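Local coordinates for effector protein HopAB2 (Pseudomonas syringae pv. tomato, PDB 3TL8), which acts as a virulence effector that suppresses plant immunity and programmed cell death, and elicits host resistance when recognized by the tomato Pto protein, at residues V27-A30 / A31-R35; L57-A60 / L61-V65. All coordinates share one frame; numbering follows the deposited sequence.

Interaction 1. Residues V27-A30 / A31-R35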
loop_
_atom_site.group_PDB
_atom_site.type_symbol
_atom_site.label_atom_id
_atom_site.label_comp_id
_atom_site.label_asym_id
_atom_site.label_seq_id
_atom_site.Cartn_x
_atom_site.Cartn_y
_atom_site.Cartn_z
ATOM N N VAL B 27 19.436 12.076 0.907
ATOM C CA VAL B 27 18.479 12.289 1.990
ATOM C C VAL B 27 18.779 11.334 3.129
ATOM O O VAL B 27 19.103 10.168 2.895
ATOM C CB VAL B 27 17.021 12.067 1.547
ATOM C CG1 VAL B 27 16.726 12.852 0.284
ATOM C CG2 VAL B 27 16.745 10.586 1.339
ATOM N N ASP B 28 18.680 11.827 4.361
ATOM C CA ASP B 28 18.970 10.997 5.520
ATOM C C ASP B 28 17.694 10.452 6.136
ATOM O O ASP B 28 16.915 11.185 6.736
ATOM C CB ASP B 28 19.780 11.764 6.562
ATOM C CG ASP B 28 20.472 10.839 7.553
ATOM O OD1 ASP B 28 20.022 9.682 7.703
ATOM O OD2 ASP B 28 21.467 11.267 8.176
ATOM N N ARG B 29 17.490 9.152 5.980
ATOM C CA ARG B 29 16.291 8.493 6.468
ATOM C C ARG B 29 16.235 8.533 7.994
ATOM O O ARG B 29 15.165 8.720 8.569
ATOM C CB ARG B 29 16.258 7.055 5.957
ATOM C CG ARG B 29 15.119 6.210 6.457
ATOM C CD ARG B 29 15.338 4.769 6.051
ATOM N NE ARG B 29 15.422 4.635 4.600
ATOM C CZ ARG B 29 14.366 4.471 3.815
ATOM N NH1 ARG B 29 13.159 4.419 4.354
ATOM N NH2 ARG B 29 14.510 4.368 2.500
ATOM N N ALA B 30 17.383 8.376 8.651
ATOM C CA ALA B 30 17.420 8.427 10.116
ATOM C C ALA B 30 17.028 9.807 10.652
ATOM O O ALA B 30 16.201 9.923 11.559
ATOM C CB ALA B 30 18.781 8.026 10.640
ATOM N N ALA B 31 17.611 10.853 10.082
ATOM C CA ALA B 31 17.268 12.209 10.497
ATOM C C ALA B 31 15.776 12.440 10.367
ATOM O O ALA B 31 15.144 12.957 11.288
ATOM C CB ALA B 31 18.041 13.238 9.682
ATOM N N MET B 32 15.213 12.049 9.226
ATOM C CA MET B 32 13.800 12.282 8.955
ATOM C C MET B 32 12.962 11.612 10.023
ATOM O O MET B 32 11.969 12.162 10.504
ATOM C CB MET B 32 13.414 11.716 7.589
ATOM C CG MET B 32 13.794 12.590 6.411
ATOM S SD MET B 32 13.320 11.857 4.828
ATOM C CE MET B 32 11.557 12.194 4.781
ATOM N N ARG B 33 13.384 10.404 10.364
ATOM C CA ARG B 33 12.706 9.555 11.323
ATOM C C ARG B 33 12.862 10.142 12.723
ATOM O O ARG B 33 11.941 10.108 13.534
ATOM C CB ARG B 33 13.339 8.171 11.251
ATOM C CG ARG B 33 12.895 7.186 12.289
ATOM C CD ARG B 33 13.958 6.087 12.442
ATOM N NE ARG B 33 14.237 5.337 11.206
ATOM C CZ ARG B 33 15.464 5.079 10.751
ATOM N NH1 ARG B 33 16.523 5.518 11.421
ATOM N NH2 ARG B 33 15.642 4.381 9.633
ATOM N N ASN B 34 14.042 10.677 13.000
ATOM C CA ASN B 34 14.304 11.275 14.293
ATOM C C ASN B 34 13.427 12.503 14.510
ATOM O O ASN B 34 12.876 12.702 15.587
ATOM C CB ASN B 34 15.791 11.625 14.431
ATOM C CG ASN B 34 16.655 10.399 14.643
ATOM O OD1 ASN B 34 16.183 9.378 15.142
ATOM N ND2 ASN B 34 17.926 10.493 14.271
ATOM N N ARG B 35 13.286 13.308 13.463
ATOM C CA ARG B 35 12.528 14.545 13.538
ATOM C C ARG B 35 11.065 14.265 13.815
ATOM O O ARG B 35 10.438 14.945 14.626
ATOM C CB ARG B 35 12.692 15.347 12.247
ATOM C CG ARG B 35 12.129 16.752 12.303
ATOM C CD ARG B 35 12.616 17.579 11.122
ATOM N NE ARG B 35 12.319 16.931 9.844
ATOM C CZ ARG B 35 13.226 16.348 9.063
ATOM N NH1 ARG B 35 14.508 16.338 9.412
ATOM N NH2 ARG B 35 12.853 15.777 7.925
#
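Arg-33 folds back along the first turn of helix 29-49 until its guanidinium meets residues one turn earlier. NH1 lies 3.3 Å from Ala-30 CA and close to the methyl beside it, while NH2 comes within 3.6 Å of Arg-29 CD. The geometry follows from the chain: CG is anti to the backbone N (chi1 173°), and the bend comes at chi3 (-59°), turning the group back over the helix start. Arg-29 O then sits over the centre of one guanidinium face, 4.2 Å above its plane. Arg-29 bends at chi3 in the same sense, and the two planar ends are inclined by 27°.

Beneath these side chains runs the backbone ladder of the turn. Met-32 N donates to Asp-28 O and Arg-33 N to Arg-29 O, while Asn-34 N reaches Ala-30 O at 2.7 Å. Met-32 also lays its CG 3.4 Å from Asp-28 O, alongside the first of these bonds. Asp-28 is the N-cap: its OD1 accepts a weak bond from Ala-30 N (3.1 Å), and its CB packs against Ala-31 CB at 3.9 Å.

The two arginine tips have their polar partners on the chain of another protein, where Arg-29 NH1 and Arg-33 NH2 each hydrogen-bond to a modified side chain; Val-27 N is bonded to that chain too. The charged ends, with Arg-29 NE 5.0 Å from Arg-33 NH2, thus form a basic patch at a capped helix start, which would probably favour negatively charged groups on the partner.

Interaction 2. Residues L57-A60 / L61-V65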
loop_
_atom_site.group_PDB
_atom_site.type_symbol
_atom_site.label_atom_id
_atom_site.label_comp_id
_atom_site.label_asym_id
_atom_site.label_seq_id
_atom_site.Cartn_x
_atom_site.Cartn_y
_atom_site.Cartn_z
ATOM N N LEU B 57 -7.182 8.846 24.478
ATOM C CA LEU B 57 -6.729 9.270 23.161
ATOM C C LEU B 57 -6.263 8.120 22.273
ATOM O O LEU B 57 -6.534 8.110 21.071
ATOM C CB LEU B 57 -5.624 10.319 23.301
ATOM C CG LEU B 57 -5.043 10.846 21.990
ATOM C CD1 LEU B 57 -6.115 10.914 20.929
ATOM C CD2 LEU B 57 -4.379 12.202 22.176
ATOM N N ARG B 58 -5.563 7.159 22.865
ATOM C CA ARG B 58 -5.152 5.964 22.143
ATOM C C ARG B 58 -6.271 5.549 21.197
ATOM O O ARG B 58 -6.042 5.290 20.016
ATOM C CB ARG B 58 -4.887 4.830 23.134
ATOM C CG ARG B 58 -3.481 4.263 23.125
ATOM C CD ARG B 58 -3.349 3.216 24.215
ATOM N NE ARG B 58 -2.052 2.551 24.194
ATOM C CZ ARG B 58 -1.689 1.607 25.058
ATOM N NH1 ARG B 58 -2.530 1.226 26.011
ATOM N NH2 ARG B 58 -0.488 1.044 24.970
ATOM N N THR B 59 -7.491 5.523 21.726
ATOM C CA THR B 59 -8.649 5.000 21.007
ATOM C C THR B 59 -9.005 5.793 19.750
ATOM O O THR B 59 -9.229 5.212 18.692
ATOM C CB THR B 59 -9.883 4.919 21.925
ATOM O OG1 THR B 59 -9.509 4.342 23.181
ATOM C CG2 THR B 59 -10.977 4.072 21.280
ATOM N N ALA B 60 -9.061 7.114 19.865
ATOM C CA ALA B 60 -9.423 7.941 18.718
ATOM C C ALA B 60 -8.372 7.813 17.620
ATOM O O ALA B 60 -8.696 7.817 16.429
ATOM C CB ALA B 60 -9.589 9.390 19.129
ATOM N N LEU B 61 -7.114 7.703 18.037
ATOM C CA LEU B 61 -5.998 7.566 17.114
ATOM C C LEU B 61 -5.929 6.180 16.483
ATOM O O LEU B 61 -5.623 6.047 15.303
ATOM C CB LEU B 61 -4.684 7.871 17.826
ATOM C CG LEU B 61 -4.175 9.287 17.614
ATOM C CD1 LEU B 61 -2.768 9.419 18.162
ATOM C CD2 LEU B 61 -4.211 9.610 16.135
ATOM N N GLU B 62 -6.196 5.153 17.280
ATOM C CA GLU B 62 -6.168 3.792 16.780
ATOM C C GLU B 62 -7.293 3.596 15.771
ATOM O O GLU B 62 -7.078 3.099 14.669
ATOM C CB GLU B 62 -6.302 2.787 17.924
ATOM C CG GLU B 62 -6.202 1.340 17.466
ATOM C CD GLU B 62 -6.498 0.343 18.571
ATOM O OE1 GLU B 62 -6.914 0.771 19.673
ATOM O OE2 GLU B 62 -6.315 -0.871 18.332
ATOM N N ARG B 63 -8.496 4.000 16.149
ATOM C CA ARG B 63 -9.644 3.827 15.281
ATOM C C ARG B 63 -9.560 4.688 14.030
ATOM O O ARG B 63 -10.160 4.358 13.009
ATOM C CB ARG B 63 -10.930 4.097 16.049
ATOM C CG ARG B 63 -11.168 3.074 17.135
ATOM C CD ARG B 63 -12.481 3.299 17.858
ATOM N NE ARG B 63 -12.797 2.165 18.719
ATOM C CZ ARG B 63 -13.803 2.140 19.584
ATOM N NH1 ARG B 63 -14.597 3.196 19.710
ATOM N NH2 ARG B 63 -14.013 1.061 20.326
ATOM N N HIS B 64 -8.814 5.786 14.100
ATOM C CA HIS B 64 -8.659 6.649 12.935
ATOM C C HIS B 64 -7.666 6.061 11.939
ATOM O O HIS B 64 -7.925 6.015 10.737
ATOM C CB HIS B 64 -8.222 8.062 13.335
ATOM C CG HIS B 64 -8.089 9.000 12.174
ATOM N ND1 HIS B 64 -9.169 9.415 11.424
ATOM C CD2 HIS B 64 -7.002 9.592 11.622
ATOM C CE1 HIS B 64 -8.754 10.225 10.466
ATOM N NE2 HIS B 64 -7.443 10.349 10.564
ATOM N N VAL B 65 -6.530 5.610 12.458
ATOM C CA VAL B 65 -5.439 5.118 11.633
ATOM C C VAL B 65 -5.720 3.760 10.982
ATOM O O VAL B 65 -5.277 3.504 9.863
ATOM C CB VAL B 65 -4.127 5.058 12.431
ATOM C CG1 VAL B 65 -3.112 4.246 11.692
ATOM C CG2 VAL B 65 -3.596 6.464 12.688
#
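Leu-57 and Leu-61 stand one turn apart on helix 54-65, an amphipathic helix in the BAK1-binding domain, and supply its apolar contact. Leu-57 CD1 approaches Leu-61 CG at 4.2 Å, the two chains crossing at a slant, and Leu-61 continues onto Leu-99, Asn-103 and Leu-106 of helix 98-109, so this face joins the two helices.

Backbone hydrogen bonds form the second group. Leu-61 N points almost straight at Leu-57 O (N-H...O 170°), Glu-62 N reaches Arg-58 O at 2.7 Å, and Arg-63 N binds Thr-59 O. One step is slacker: His-64 N gives Ala-60 O a weak bond bent to 130°. The imidazole is held separately, by ND1 bonding to Leu-69 O in the following loop.

On the more polar side, Thr-59 and Arg-63 run side by side in the same direction. Arg-63 is extended from CG to NE, which brings its planar end alongside the threonine methyl, while Thr-59 OG1 bonds weakly back to His-56 O. Thr-59 CG2, set anti to the backbone N, rests 3.6 Å above one guanidinium face, offset toward the rim, with Arg-63 NE 3.7 Å away.

How the interactions relate
Interaction 1 and interaction 2 come in series along the chain, the first at the start of helix 29-49 and the second on helix 54-65, the next helix. Both fall in the BAK1-binding domain and in the region assigned to host recognition. Their centres are 25 Å apart and their nearest atoms about 15 Å, so they do not touch, and they occupy opposite sides of the chain's centre. The same i to i+4 helical geometry therefore serves two settings: residues 27-35 form a surface segment that bonds to the partner protein, whereas residues 57-65 lie nearer the middle and pack largely within the helical domain.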